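Local coordinates for hypothetical protein PA1835 (Pseudomonas aeruginosa, PDB 1YOC) that is of unknown function but adopts a HotDog-type fold related to PaaI thioesterases, so it may act on acyl-CoA thioesters, at residues A26-E38 with E45-H57. Numbering follows the deposited sequence.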
loop_
_atom_site.group_PDB
_atom_site.type_symbol
_atom_site.label_atom_id
_atom_site.label_comp_id
_atom_site.label_asym_id
_atom_site.label_seq_id
_atom_site.Cartn_x
_atom_site.Cartn_y
_atom_site.Cartn_z
ATOM N N ALA B 26 -2.600 -14.633 6.259
ATOM C CA ALA B 26 -2.138 -13.204 6.184
ATOM C C ALA B 26 -2.990 -12.780 5.002
ATOM O O ALA B 26 -2.477 -12.438 3.940
ATOM C CB ALA B 26 -0.644 -13.141 5.819
ATOM N N PRO B 27 -4.323 -12.784 5.191
ATOM C CA PRO B 27 -5.259 -12.465 4.129
ATOM C C PRO B 27 -5.030 -11.393 3.109
ATOM O O PRO B 27 -5.142 -11.674 1.911
ATOM C CB PRO B 27 -6.586 -12.302 4.865
ATOM C CG PRO B 27 -6.408 -13.235 6.055
ATOM C CD PRO B 27 -5.032 -12.842 6.491
ATOM N N TYR B 28 -4.743 -10.171 3.553
ATOM C CA TYR B 28 -4.596 -9.125 2.568
ATOM C C TYR B 28 -3.480 -9.359 1.547
ATOM O O TYR B 28 -3.541 -8.805 0.467
ATOM C CB TYR B 28 -4.500 -7.723 3.230
ATOM C CG TYR B 28 -4.804 -6.625 2.235
ATOM C CD1 TYR B 28 -6.058 -6.553 1.596
ATOM C CD2 TYR B 28 -3.815 -5.680 1.884
ATOM C CE1 TYR B 28 -6.301 -5.565 0.621
ATOM C CE2 TYR B 28 -4.060 -4.693 0.929
ATOM C CZ TYR B 28 -5.281 -4.649 0.305
ATOM O OH TYR B 28 -5.463 -3.730 -0.676
ATOM N N PHE B 29 -2.469 -10.153 1.871
ATOM C CA PHE B 29 -1.428 -10.422 0.882
ATOM C C PHE B 29 -1.994 -11.181 -0.330
ATOM O O PHE B 29 -1.490 -11.057 -1.450
ATOM C CB PHE B 29 -0.280 -11.197 1.512
ATOM C CG PHE B 29 0.634 -10.334 2.349
ATOM C CD1 PHE B 29 1.173 -9.151 1.831
ATOM C CD2 PHE B 29 0.995 -10.725 3.635
ATOM C CE1 PHE B 29 2.066 -8.384 2.590
ATOM C CE2 PHE B 29 1.884 -9.967 4.377
ATOM C CZ PHE B 29 2.422 -8.799 3.854
ATOM N N ALA B 30 -3.069 -11.929 -0.107
ATOM C CA ALA B 30 -3.724 -12.688 -1.179
ATOM C C ALA B 30 -4.271 -11.772 -2.269
ATOM O O ALA B 30 -4.464 -12.202 -3.405
ATOM C CB ALA B 30 -4.886 -13.572 -0.582
ATOM N N SER B 31 -4.509 -10.504 -1.938
ATOM C CA SER B 31 -5.032 -9.548 -2.913
ATOM C C SER B 31 -4.064 -9.393 -4.088
ATOM O O SER B 31 -4.489 -8.950 -5.157
ATOM C CB SER B 31 -5.320 -8.155 -2.298
ATOM O OG SER B 31 -4.133 -7.523 -1.796
ATOM N N ILE B 32 -2.777 -9.721 -3.906
ATOM C CA ILE B 32 -1.876 -9.660 -5.075
ATOM C C ILE B 32 -1.429 -11.056 -5.544
ATOM O O ILE B 32 -0.677 -11.159 -6.508
ATOM C CB ILE B 32 -0.618 -8.777 -4.837
ATOM C CG1 ILE B 32 0.238 -9.314 -3.683
ATOM C CG2 ILE B 32 -1.043 -7.324 -4.519
ATOM C CD1 ILE B 32 1.635 -8.599 -3.596
ATOM N N ALA B 33 -1.918 -12.117 -4.897
ATOM C CA ALA B 33 -1.578 -13.518 -5.283
ATOM C C ALA B 33 -0.076 -13.693 -5.465
ATOM O O ALA B 33 0.406 -14.096 -6.512
ATOM C CB ALA B 33 -2.319 -13.880 -6.594
ATOM N N PRO B 34 0.699 -13.413 -4.414
ATOM C CA PRO B 34 2.157 -13.523 -4.503
ATOM C C PRO B 34 2.747 -14.927 -4.324
ATOM O O PRO B 34 2.052 -15.861 -3.897
ATOM C CB PRO B 34 2.604 -12.591 -3.375
ATOM C CG PRO B 34 1.566 -12.959 -2.257
ATOM C CD PRO B 34 0.259 -13.210 -3.013
ATOM N N GLN B 35 4.023 -15.059 -4.686
ATOM C CA GLN B 35 4.758 -16.312 -4.471
ATOM C C GLN B 35 6.156 -15.874 -4.053
ATOM O O GLN B 35 6.611 -14.765 -4.413
ATOM C CB GLN B 35 4.873 -17.119 -5.774
ATOM C CG GLN B 35 3.538 -17.593 -6.340
ATOM C CD GLN B 35 2.923 -18.679 -5.458
ATOM O OE1 GLN B 35 3.627 -19.366 -4.708
ATOM N NE2 GLN B 35 1.617 -18.834 -5.548
ATOM N N PHE B 36 6.836 -16.686 -3.273
ATOM C CA PHE B 36 8.224 -16.362 -2.940
ATOM C C PHE B 36 9.115 -17.130 -3.920
ATOM O O PHE B 36 8.849 -18.323 -4.220
ATOM C CB PHE B 36 8.601 -16.848 -1.543
ATOM C CG PHE B 36 8.308 -15.854 -0.464
ATOM C CD1 PHE B 36 9.284 -14.946 -0.036
ATOM C CD2 PHE B 36 7.046 -15.799 0.111
ATOM C CE1 PHE B 36 8.973 -13.993 0.965
ATOM C CE2 PHE B 36 6.744 -14.877 1.084
ATOM C CZ PHE B 36 7.709 -13.962 1.519
ATOM N N VAL B 37 10.161 -16.452 -4.403
ATOM C CA VAL B 37 11.167 -17.067 -5.282
ATOM C C VAL B 37 12.267 -17.524 -4.321
ATOM O O VAL B 37 12.834 -18.628 -4.451
ATOM C CB VAL B 37 11.793 -16.050 -6.265
ATOM C CG1 VAL B 37 12.962 -16.715 -7.056
ATOM C CG2 VAL B 37 10.744 -15.550 -7.196
ATOM N N GLU B 38 12.586 -16.674 -3.351
ATOM C CA GLU B 38 13.605 -17.037 -2.371
ATOM C C GLU B 38 13.359 -16.377 -1.031
ATOM O O GLU B 38 12.890 -15.242 -0.965
ATOM C CB GLU B 38 15.006 -16.646 -2.845
ATOM C CG GLU B 38 16.073 -17.314 -1.983
ATOM C CD GLU B 38 17.512 -17.048 -2.463
ATOM O OE1 GLU B 38 17.697 -16.661 -3.642
ATOM O OE2 GLU B 38 18.448 -17.239 -1.653
ATOM N N GLU B 45 12.820 -12.605 -2.009
ATOM C CA GLU B 45 12.435 -12.256 -3.359
ATOM C C GLU B 45 11.061 -12.835 -3.619
ATOM O O GLU B 45 10.830 -14.040 -3.432
ATOM C CB GLU B 45 13.465 -12.797 -4.367
ATOM C CG GLU B 45 13.168 -12.431 -5.819
ATOM C CD GLU B 45 14.231 -13.008 -6.776
ATOM O OE1 GLU B 45 15.370 -13.277 -6.333
ATOM O OE2 GLU B 45 13.938 -13.181 -7.973
ATOM N N VAL B 46 10.147 -11.957 -4.024
ATOM C CA VAL B 46 8.758 -12.366 -4.275
ATOM C C VAL B 46 8.327 -11.944 -5.674
ATOM O O VAL B 46 8.878 -10.991 -6.274
ATOM C CB VAL B 46 7.739 -11.704 -3.261
ATOM C CG1 VAL B 46 8.153 -11.961 -1.801
ATOM C CG2 VAL B 46 7.650 -10.264 -3.507
ATOM N N THR B 47 7.344 -12.650 -6.205
ATOM C CA THR B 47 6.834 -12.278 -7.519
ATOM C C THR B 47 5.310 -12.245 -7.410
ATOM O O THR B 47 4.763 -12.860 -6.516
ATOM C CB THR B 47 7.168 -13.346 -8.605
ATOM O OG1 THR B 47 6.641 -14.626 -8.196
ATOM C CG2 THR B 47 8.684 -13.491 -8.793
ATOM N N PHE B 48 4.633 -11.464 -8.253
ATOM C CA PHE B 48 3.176 -11.567 -8.289
ATOM C C PHE B 48 2.767 -11.265 -9.744
ATOM O O PHE B 48 3.421 -10.482 -10.455
ATOM C CB PHE B 48 2.447 -10.696 -7.235
ATOM C CG PHE B 48 2.473 -9.207 -7.501
ATOM C CD1 PHE B 48 1.458 -8.604 -8.230
ATOM C CD2 PHE B 48 3.475 -8.405 -6.916
ATOM C CE1 PHE B 48 1.407 -7.173 -8.375
ATOM C CE2 PHE B 48 3.453 -7.001 -7.040
ATOM C CZ PHE B 48 2.430 -6.381 -7.756
ATOM N N PRO B 49 1.683 -11.891 -10.212
ATOM C CA PRO B 49 1.286 -11.645 -11.605
ATOM C C PRO B 49 0.451 -10.417 -11.915
ATOM O O PRO B 49 -0.374 -9.969 -11.117
ATOM C CB PRO B 49 0.520 -12.918 -11.967
ATOM C CG PRO B 49 -0.246 -13.190 -10.663
ATOM C CD PRO B 49 0.848 -12.916 -9.574
ATOM N N LYS B 50 0.650 -9.887 -13.111
ATOM C CA LYS B 50 -0.190 -8.789 -13.553
ATOM C C LYS B 50 -1.536 -9.453 -13.908
ATOM O O LYS B 50 -1.575 -10.500 -14.591
ATOM C CB LYS B 50 0.402 -8.140 -14.811
ATOM C CG LYS B 50 -0.541 -7.103 -15.460
ATOM C CD LYS B 50 0.242 -6.160 -16.383
ATOM C CE LYS B 50 -0.661 -5.143 -17.066
ATOM N NZ LYS B 50 -1.229 -5.639 -18.342
ATOM N N ARG B 51 -2.630 -8.878 -13.438
ATOM C CA ARG B 51 -3.962 -9.407 -13.746
ATOM C C ARG B 51 -4.940 -8.261 -13.461
ATOM O O ARG B 51 -4.574 -7.319 -12.760
ATOM C CB ARG B 51 -4.288 -10.652 -12.900
ATOM C CG ARG B 51 -4.220 -10.378 -11.410
ATOM C CD ARG B 51 -4.640 -11.606 -10.566
ATOM N NE ARG B 51 -4.444 -11.303 -9.150
ATOM C CZ ARG B 51 -5.273 -11.662 -8.182
ATOM N NH1 ARG B 51 -6.381 -12.374 -8.456
ATOM N NH2 ARG B 51 -5.035 -11.240 -6.950
ATOM N N ARG B 52 -6.170 -8.331 -13.987
ATOM C CA ARG B 52 -7.128 -7.229 -13.789
ATOM C C ARG B 52 -7.247 -6.692 -12.368
ATOM O O ARG B 52 -7.248 -5.474 -12.159
ATOM C CB ARG B 52 -8.542 -7.646 -14.259
ATOM C CG ARG B 52 -9.529 -6.470 -14.353
ATOM C CD ARG B 52 -10.969 -6.964 -14.657
ATOM N NE ARG B 52 -11.469 -7.690 -13.513
ATOM C CZ ARG B 52 -11.914 -7.095 -12.405
ATOM N NH1 ARG B 52 -11.941 -5.765 -12.334
ATOM N NH2 ARG B 52 -12.256 -7.822 -11.343
ATOM N N GLU B 53 -7.318 -7.615 -11.413
ATOM C CA GLU B 53 -7.479 -7.333 -9.997
ATOM C C GLU B 53 -6.416 -6.436 -9.349
ATOM O O GLU B 53 -6.695 -5.799 -8.308
ATOM C CB GLU B 53 -7.588 -8.666 -9.192
ATOM C CG GLU B 53 -8.874 -9.477 -9.463
ATOM C CD GLU B 53 -8.753 -10.504 -10.603
ATOM O OE1 GLU B 53 -7.844 -10.421 -11.446
ATOM O OE2 GLU B 53 -9.599 -11.405 -10.660
ATOM N N VAL B 54 -5.227 -6.375 -9.928
ATOM C CA VAL B 54 -4.174 -5.513 -9.343
ATOM C C VAL B 54 -3.863 -4.267 -10.185
ATOM O O VAL B 54 -2.831 -3.628 -10.012
ATOM C CB VAL B 54 -2.841 -6.326 -9.093
ATOM C CG1 VAL B 54 -3.085 -7.366 -8.006
ATOM C CG2 VAL B 54 -2.369 -7.045 -10.377
ATOM N N LEU B 55 -4.779 -3.891 -11.077
ATOM C CA LEU B 55 -4.517 -2.722 -11.914
ATOM C C LEU B 55 -5.030 -1.409 -11.330
ATOM O O LEU B 55 -5.882 -1.406 -10.425
ATOM C CB LEU B 55 -5.157 -2.919 -13.317
ATOM C CG LEU B 55 -4.717 -4.228 -14.000
ATOM C CD1 LEU B 55 -5.349 -4.334 -15.386
ATOM C CD2 LEU B 55 -3.180 -4.273 -14.084
ATOM N N ASN B 56 -4.490 -0.317 -11.870
ATOM C CA ASN B 56 -4.900 1.052 -11.566
ATOM C C ASN B 56 -5.715 1.523 -12.774
ATOM O O ASN B 56 -6.028 0.725 -13.670
ATOM C CB ASN B 56 -3.707 2.000 -11.382
ATOM C CG ASN B 56 -2.763 1.997 -12.587
ATOM O OD1 ASN B 56 -3.167 1.728 -13.735
ATOM N ND2 ASN B 56 -1.488 2.272 -12.319
ATOM N N HIS B 57 -6.039 2.811 -12.796
ATOM C CA HIS B 57 -6.885 3.362 -13.860
ATOM C C HIS B 57 -6.246 3.546 -15.222
ATOM O O HIS B 57 -6.964 3.889 -16.167
ATOM C CB HIS B 57 -7.541 4.669 -13.430
ATOM C CG HIS B 57 -6.567 5.738 -13.049
ATOM N ND1 HIS B 57 -5.840 5.696 -11.875
ATOM C CD2 HIS B 57 -6.138 6.831 -13.724
ATOM C CE1 HIS B 57 -4.999 6.718 -11.851
ATOM N NE2 HIS B 57 -5.160 7.419 -12.962
HETATM O O HOH W 1 -6.447 -13.142 -5.073
HETATM O O HOH W 2 -6.987 -7.795 -5.535
HETATM O O HOH W 3 -1.829 -10.470 -8.760
HETATM O O HOH W 4 16.767 -15.833 -5.916
#
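Glu45 faces both Val37 and Glu38 at a classic beta bulge in the antiparallel hairpin of strands 35-40 and 43-48, at one border of the HotDog sheet within the chain. Glu45 O accepts from Val37 N (2.7 Å) and, at a longer 3.2 Å, from Glu38 N. The Glu45 carboxylate lies against Val37 and bonds to Tyr43 OH; a water also links it to Glu38, which pairs with Arg40. Val46 shares a face of the sheet with Phe36, whose ring touches Thr76 of helix 63-81; Val46 CG1, anti to the carbonyl carbon (chi1 -54°), lies over one face of the Phe36 ring, 3.8 Å from the centroid. Thr47 exchanges two backbone bonds with Gln35, and its CG2 presses tightly on Val37 CG2. Beyond the paired residues, Phe48 receives Ile32 CD1 over a ring face, 4.2 Å from the centroid, while the Phe48 side chain also touches Ala69 of helix 63-81. Arg51 reaches back on an extended chain, its guanidinium layered between Ala33 CB and Glu53 CB. One water accepts from Arg51 NE and donates to Ile32 O and Pro49 O; another joins NH2 to Ala30 O. Val54 closes the contact, its CG1 4.0 Å from Ile32 CG2.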